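Side-chain contacts in dihydroxyacetone kinase (Citrobacter freundii, PDB 1UN8), which transfers a phosphate from ATP to dihydroxyacetone, using a divalent metal ion, magnesium or calcium, and works as a homodimer: residues E312-E315 with K316-T320; S370-E373 with T374-A378; I22-P25 with W26-A30. All blocks are in the same frame, centred on the assembly; numbering follows the deposited sequence.

Contact 1. Residues E312-E315 with K316-T320; sequences ESIE and KALLT
Glu-315 and Leu-319, one turn apart on the short helix 314-319, carry the main side-chain meeting here. The glutamate CB lies against the next peptide, 3.1 Å from Lys-316 N; the approach to Leu-319 starts one atom further out. Its CG, set anti to the backbone N (chi1 -169°), is the atom that touches: it lies 3.7 Å from CD1 of Leu-319, the two side chains passing each other at a slant. Beyond CG the chain is extended, which carries the carboxylate past the leucine, so that the methyl is left with a looser approach of 4.2 Å between Leu-319 CD1 and Glu-315 OE1. The same OE1 is hydrogen-bonded to NE1 of Trp-287, a partner that fixes the tip of the chain. Leu-319 bends back over the preceding turn, and its CG comes within 3.3 Å of Glu-315 O, the carbonyl that also accepts from Leu-319 N at 3.1 Å. On the buried face Ile-314 and Leu-318 repeat the i to i+4 pairing more loosely, CG2 of the isoleucine standing 4.3 Å from CG of the leucine.

Backbone bonds from Ala-317 N to Ser-313 O and from Leu-318 N to Ile-314 O complete the turn. At the C-terminal end Thr-320 OG1 donates a hydrogen bond to Ala-317 O (3.0 Å), from above the carbonyl plane (37° out of it). Lys-160 NZ, from helix 155-167, also donates to Ala-317 O and Thr-320 O at the end of the helix. Ile-314 and Ala-317 pack on Ile-161 of helix 155-167, and Ile-314 and Leu-318 rest on Ile-308, so the helix is laid against strand 301-309, the strand that precedes it.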
loop_
_atom_site.group_PDB
_atom_site.type_symbol
_atom_site.label_atom_id
_atom_site.label_comp_id
_atom_site.label_asym_id
_atom_site.label_seq_id
_atom_site.Cartn_x
_atom_site.Cartn_y
_atom_site.Cartn_z
ATOM N N GLU A 312 10.381 3.491 30.895
ATOM C CA GLU A 312 10.068 2.245 31.575
ATOM C C GLU A 312 10.045 1.022 30.664
ATOM O O GLU A 312 10.938 0.804 29.842
ATOM C CB GLU A 312 8.707 2.373 32.276
ATOM C CG GLU A 312 8.525 3.641 33.125
ATOM C CD GLU A 312 9.417 3.680 34.364
ATOM O OE1 GLU A 312 9.344 2.738 35.191
ATOM O OE2 GLU A 312 10.189 4.657 34.517
ATOM N N SER A 313 8.988 0.236 30.823
ATOM C CA SER A 313 8.795 -0.996 30.082
ATOM C C SER A 313 8.398 -0.845 28.614
ATOM O O SER A 313 8.417 -1.822 27.867
ATOM C CB SER A 313 7.741 -1.841 30.800
ATOM O OG SER A 313 8.143 -2.144 32.123
ATOM N N ILE A 314 8.033 0.361 28.195
ATOM C CA ILE A 314 7.605 0.574 26.817
ATOM C C ILE A 314 8.553 -0.047 25.788
ATOM O O ILE A 314 8.160 -0.942 25.043
ATOM C CB ILE A 314 7.423 2.102 26.496
ATOM C CG1 ILE A 314 6.211 2.662 27.246
ATOM C CG2 ILE A 314 7.240 2.313 24.998
ATOM C CD1 ILE A 314 4.903 2.023 26.861
ATOM N N GLU A 315 9.797 0.423 25.754
ATOM C CA GLU A 315 10.762 -0.077 24.778
ATOM C C GLU A 315 10.954 -1.589 24.811
ATOM O O GLU A 315 11.033 -2.233 23.767
ATOM C CB GLU A 315 12.110 0.616 24.967
ATOM C CG GLU A 315 13.074 0.342 23.833
ATOM C CD GLU A 315 14.439 0.939 24.074
ATOM O OE1 GLU A 315 15.236 1.050 23.118
ATOM O OE2 GLU A 315 14.721 1.289 25.232
ATOM N N LYS A 316 11.040 -2.152 26.008
ATOM C CA LYS A 316 11.216 -3.591 26.161
ATOM C C LYS A 316 10.068 -4.301 25.461
ATOM O O LYS A 316 10.278 -5.230 24.684
ATOM C CB LYS A 316 11.232 -3.964 27.649
ATOM C CG LYS A 316 11.375 -5.454 27.931
ATOM C CD LYS A 316 11.153 -5.768 29.414
ATOM C CE LYS A 316 12.188 -5.079 30.305
ATOM N NZ LYS A 316 12.078 -5.459 31.748
ATOM N N ALA A 317 8.853 -3.836 25.730
ATOM C CA ALA A 317 7.646 -4.415 25.154
ATOM C C ALA A 317 7.504 -4.227 23.639
ATOM O O ALA A 317 6.948 -5.085 22.950
ATOM C CB ALA A 317 6.422 -3.853 25.865
ATOM N N LEU A 318 7.990 -3.107 23.120
ATOM C CA LEU A 318 7.900 -2.868 21.692
ATOM C C LEU A 318 8.773 -3.838 20.919
ATOM O O LEU A 318 8.351 -4.405 19.915
ATOM C CB LEU A 318 8.335 -1.447 21.346
ATOM C CG LEU A 318 7.374 -0.289 21.602
ATOM C CD1 LEU A 318 7.968 0.983 20.994
ATOM C CD2 LEU A 318 6.015 -0.591 20.984
ATOM N N LEU A 319 9.989 -4.035 21.406
ATOM C CA LEU A 319 10.955 -4.896 20.744
ATOM C C LEU A 319 10.771 -6.400 20.848
ATOM O O LEU A 319 11.490 -7.148 20.201
ATOM C CB LEU A 319 12.345 -4.521 21.226
ATOM C CG LEU A 319 12.637 -3.030 21.032
ATOM C CD1 LEU A 319 13.893 -2.674 21.777
ATOM C CD2 LEU A 319 12.777 -2.699 19.552
ATOM N N THR A 320 9.813 -6.853 21.639
ATOM C CA THR A 320 9.602 -8.287 21.776
ATOM C C THR A 320 8.951 -8.855 20.538
ATOM O O THR A 320 8.048 -8.247 19.977
ATOM C CB THR A 320 8.717 -8.610 22.982
ATOM O OG1 THR A 320 7.432 -7.998 22.813
ATOM C CG2 THR A 320 9.348 -8.085 24.262
#

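Contact 2. Residues S370-E373 with T374-A378; sequences SDLE and THLNA
This is a one-turn contact at the break between helices 356-371 and 373-381 of the ATP-binding helical barrel, made by Leu-372 with Leu-376 on one side and by Glu-373 with Asn-377 on the other. Leu-372 departs from the helical run, and the new helix takes its first carbonyls from the junction: Leu-372 O receives Leu-376 N at 2.8 Å in a nearly straight bond (N-H...O 165°), and Glu-373 O receives Asn-377 N at 3.0 Å.

In the apolar pair, Leu-372 offers its CB and not its branch, 3.8 Å from CD1 of Leu-376. The CG of Leu-376 also lies over the accepting carbonyl, 3.3 Å from Leu-372 O. Glu-373 and Asn-377 run side by side and point the same way, their carboxylate and amide planes turned 72° apart. What meets is the glutamate CG and the amide nitrogen, 3.7 Å between Glu-373 CG and Asn-377 ND2. An extended glutamate, its CG anti to the backbone N (chi1 -173°), carries its carboxylate out alongside the amide, without touching it, and both polar groups find Ser-390 OG, hydrogen-bonded to Glu-373 OE1 and to Asn-377 ND2. The other carboxylate oxygen, OE2, forms a salt bridge to Arg-397, which would be expected to stabilise the charged form.

Thus the polar side of the junction is tied to helix 388-404, which carries Ser-390 and Arg-397, while the leucine side meets helix 534-547: Leu-372 rests on Met-541, and Leu-376 on Gln-537 and Arg-538.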
loop_
_atom_site.group_PDB
_atom_site.type_symbol
_atom_site.label_atom_id
_atom_site.label_comp_id
_atom_site.label_asym_id
_atom_site.label_seq_id
_atom_site.Cartn_x
_atom_site.Cartn_y
_atom_site.Cartn_z
ATOM N N SER A 370 25.706 12.516 -44.556
ATOM C CA SER A 370 25.550 13.949 -44.340
ATOM C C SER A 370 24.687 14.593 -45.415
ATOM O O SER A 370 23.801 15.391 -45.110
ATOM C CB SER A 370 26.917 14.638 -44.298
ATOM O OG SER A 370 26.793 15.988 -43.880
ATOM N N ASP A 371 24.935 14.243 -46.672
ATOM C CA ASP A 371 24.175 14.803 -47.785
ATOM C C ASP A 371 22.684 14.486 -47.737
ATOM O O ASP A 371 21.854 15.276 -48.200
ATOM C CB ASP A 371 24.733 14.285 -49.112
ATOM C CG ASP A 371 26.128 14.801 -49.408
ATOM O OD1 ASP A 371 26.760 14.280 -50.359
ATOM O OD2 ASP A 371 26.586 15.726 -48.705
ATOM N N LEU A 372 22.347 13.328 -47.176
ATOM C CA LEU A 372 20.964 12.873 -47.101
ATOM C C LEU A 372 20.089 13.460 -45.996
ATOM O O LEU A 372 18.916 13.083 -45.882
ATOM C CB LEU A 372 20.950 11.348 -46.970
ATOM C CG LEU A 372 21.436 10.516 -48.159
ATOM C CD1 LEU A 372 21.781 9.109 -47.705
ATOM C CD2 LEU A 372 20.358 10.485 -49.224
ATOM N N GLU A 373 20.629 14.385 -45.204
ATOM C CA GLU A 373 19.875 14.944 -44.079
ATOM C C GLU A 373 18.422 15.329 -44.323
ATOM O O GLU A 373 17.511 14.754 -43.728
ATOM C CB GLU A 373 20.603 16.145 -43.466
ATOM C CG GLU A 373 19.927 16.655 -42.186
ATOM C CD GLU A 373 20.710 17.759 -41.480
ATOM O OE1 GLU A 373 20.238 18.235 -40.425
ATOM O OE2 GLU A 373 21.791 18.152 -41.972
ATOM N N THR A 374 18.197 16.304 -45.190
ATOM C CA THR A 374 16.840 16.740 -45.450
ATOM C C THR A 374 15.944 15.667 -46.070
ATOM O O THR A 374 14.760 15.575 -45.727
ATOM C CB THR A 374 16.838 18.012 -46.322
ATOM O OG1 THR A 374 15.509 18.266 -46.796
ATOM C CG2 THR A 374 17.799 17.867 -47.489
ATOM N N HIS A 375 16.491 14.851 -46.968
ATOM C CA HIS A 375 15.694 13.798 -47.589
ATOM C C HIS A 375 15.256 12.768 -46.550
ATOM O O HIS A 375 14.103 12.322 -46.551
ATOM C CB HIS A 375 16.475 13.090 -48.702
ATOM C CG HIS A 375 15.747 11.922 -49.299
ATOM N ND1 HIS A 375 14.524 12.045 -49.922
ATOM C CD2 HIS A 375 16.058 10.604 -49.344
ATOM C CE1 HIS A 375 14.111 10.854 -50.323
ATOM N NE2 HIS A 375 15.024 9.962 -49.983
ATOM N N LEU A 376 16.174 12.394 -45.662
ATOM C CA LEU A 376 15.848 11.414 -44.638
ATOM C C LEU A 376 14.871 11.971 -43.603
ATOM O O LEU A 376 14.102 11.209 -42.995
ATOM C CB LEU A 376 17.126 10.892 -43.968
ATOM C CG LEU A 376 18.042 10.047 -44.872
ATOM C CD1 LEU A 376 19.245 9.567 -44.090
ATOM C CD2 LEU A 376 17.279 8.860 -45.427
ATOM N N ASN A 377 14.886 13.288 -43.400
ATOM C CA ASN A 377 13.953 13.895 -42.453
ATOM C C ASN A 377 12.564 13.852 -43.075
ATOM O O ASN A 377 11.573 13.537 -42.407
ATOM C CB ASN A 377 14.337 15.342 -42.139
ATOM C CG ASN A 377 15.518 15.438 -41.190
ATOM O OD1 ASN A 377 15.688 14.596 -40.307
ATOM N ND2 ASN A 377 16.330 16.476 -41.353
ATOM N N ALA A 378 12.509 14.160 -44.367
ATOM C CA ALA A 378 11.261 14.147 -45.108
ATOM C C ALA A 378 10.604 12.775 -44.987
ATOM O O ALA A 378 9.415 12.672 -44.703
ATOM C CB ALA A 378 11.525 14.483 -46.573
#

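Contact 3. Residues I22-P25 with W26-A30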
loop_
_atom_site.group_PDB
_atom_site.type_symbol
_atom_site.label_atom_id
_atom_site.label_comp_id
_atom_site.label_asym_id
_atom_site.label_seq_id
_atom_site.Cartn_x
_atom_site.Cartn_y
_atom_site.Cartn_z
ATOM N N ILE A 22 -6.540 -16.763 4.817
ATOM C CA ILE A 22 -5.889 -17.478 3.715
ATOM C C ILE A 22 -4.410 -17.117 3.598
ATOM O O ILE A 22 -3.587 -17.940 3.183
ATOM C CB ILE A 22 -6.532 -17.160 2.328
ATOM C CG1 ILE A 22 -8.004 -17.585 2.274
ATOM C CG2 ILE A 22 -5.743 -17.867 1.239
ATOM C CD1 ILE A 22 -8.215 -19.077 2.313
ATOM N N ALA A 23 -4.067 -15.887 3.967
ATOM C CA ALA A 23 -2.681 -15.430 3.855
ATOM C C ALA A 23 -1.925 -15.377 5.168
ATOM O O ALA A 23 -0.794 -14.888 5.209
ATOM C CB ALA A 23 -2.636 -14.064 3.197
ATOM N N SER A 24 -2.542 -15.879 6.233
ATOM C CA SER A 24 -1.916 -15.888 7.550
ATOM C C SER A 24 -0.531 -16.534 7.579
ATOM O O SER A 24 -0.384 -17.730 7.367
ATOM C CB SER A 24 -2.812 -16.612 8.548
ATOM O OG SER A 24 -2.152 -16.741 9.795
ATOM N N PRO A 25 0.506 -15.750 7.865
ATOM C CA PRO A 25 1.863 -16.288 7.917
ATOM C C PRO A 25 1.994 -17.397 8.966
ATOM O O PRO A 25 2.640 -18.410 8.716
ATOM C CB PRO A 25 2.704 -15.069 8.293
ATOM C CG PRO A 25 1.911 -13.924 7.803
ATOM C CD PRO A 25 0.504 -14.313 8.167
ATOM N N TRP A 26 1.392 -17.192 10.139
ATOM C CA TRP A 26 1.467 -18.169 11.225
ATOM C C TRP A 26 0.324 -19.181 11.212
ATOM O O TRP A 26 0.362 -20.181 11.937
ATOM C CB TRP A 26 1.474 -17.468 12.585
ATOM C CG TRP A 26 2.539 -16.446 12.745
ATOM C CD1 TRP A 26 2.459 -15.122 12.419
ATOM C CD2 TRP A 26 3.870 -16.658 13.242
ATOM N NE1 TRP A 26 3.658 -14.494 12.678
ATOM C CE2 TRP A 26 4.542 -15.412 13.181
ATOM C CE3 TRP A 26 4.563 -17.779 13.729
ATOM C CZ2 TRP A 26 5.875 -15.255 13.585
ATOM C CZ3 TRP A 26 5.886 -17.628 14.131
ATOM C CH2 TRP A 26 6.530 -16.372 14.056
ATOM N N ASN A 27 -0.690 -18.934 10.393
ATOM C CA ASN A 27 -1.826 -19.843 10.341
ATOM C C ASN A 27 -2.379 -19.987 11.762
ATOM O O ASN A 27 -2.793 -21.071 12.186
ATOM C CB ASN A 27 -1.389 -21.206 9.801
ATOM C CG ASN A 27 -2.559 -22.133 9.554
ATOM O OD1 ASN A 27 -2.406 -23.358 9.564
ATOM N ND2 ASN A 27 -3.741 -21.559 9.348
ATOM N N ASN A 28 -2.383 -18.873 12.486
ATOM C CA ASN A 28 -2.857 -18.839 13.858
ATOM C C ASN A 28 -4.162 -18.081 13.984
ATOM O O ASN A 28 -4.516 -17.639 15.069
ATOM C CB ASN A 28 -1.826 -18.156 14.745
ATOM C CG ASN A 28 -1.597 -16.702 14.352
ATOM O OD1 ASN A 28 -1.803 -16.320 13.196
ATOM N ND2 ASN A 28 -1.169 -15.880 15.313
ATOM N N LEU A 29 -4.879 -17.924 12.880
ATOM C CA LEU A 29 -6.139 -17.203 12.917
ATOM C C LEU A 29 -7.301 -18.121 12.582
ATOM O O LEU A 29 -7.155 -19.051 11.800
ATOM C CB LEU A 29 -6.093 -16.035 11.926
ATOM C CG LEU A 29 -4.854 -15.146 12.091
ATOM C CD1 LEU A 29 -4.723 -14.200 10.903
ATOM C CD2 LEU A 29 -4.935 -14.384 13.411
ATOM N N ALA A 30 -8.456 -17.854 13.171
ATOM C CA ALA A 30 -9.628 -18.661 12.911
ATOM C C ALA A 30 -10.893 -17.843 13.108
ATOM O O ALA A 30 -10.980 -17.023 14.024
ATOM C CB ALA A 30 -9.642 -19.868 13.846
#
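Ser-24 and Asn-27 close a type I beta turn, with Pro-25 and Trp-26 at its two corners, in the loop that joins helix 12-22 to strand 29-32, the outermost strand, within this chain, of a mixed sheet in the dihydroxyacetone-binding part of the enzyme.

The polar contacts all come from the serine, and all are weak. Its carbonyl takes the closing bond of the turn, Asn-27 N to Ser-24 O at 3.3 Å. With chi1 at 174°, the hydroxyl lies beside the carbonyl carbon and is brought over the same N-H: Asn-27 N is 2.7 Å from Ser-24 OG, but the angle at the hydrogen is a bent 123°. Asn-28 N also reaches Ser-24 OG, at 3.4 Å, so one hydroxyl collects two successive backbone N-H groups.

Arg-334 of the second subunit donates hydrogen bonds to Ser-24 O and Pro-25 O, placing the turn in the dimer interface.

Apolar contact is sparse. The proline CB approaches the five-membered ring of Trp-26, 4.1 Å from its CD1, while the indole NE1 has a weak hydrogen bond to Thr-324 O. Leu-29, the first residue of the strand, sets its CD1 methyl 3.9 Å from Ser-24 CB.

The three contacts divide between the two domains of the enzyme. Contacts 1 and 3 belong to the dihydroxyacetone-binding part, their centres about 25 Å apart and nearest atoms about 10 Å, without touching; neither adjoins the substrate or ATP sites or the active-site His-220. Contact 2 sits in the ATP-binding helical barrel, its centre about 73 Å from that of contact 1 and about 67 Å from that of contact 3. It alone borders a site: the side chains of Leu-376 and Asn-377 are each about 4 Å from ATP-binding residues, Pro-534 and Asp-387 respectively, and Leu-376 is about 8 Å from the phospholipid bound inside the barrel. Contact 3 alone touches the second subunit.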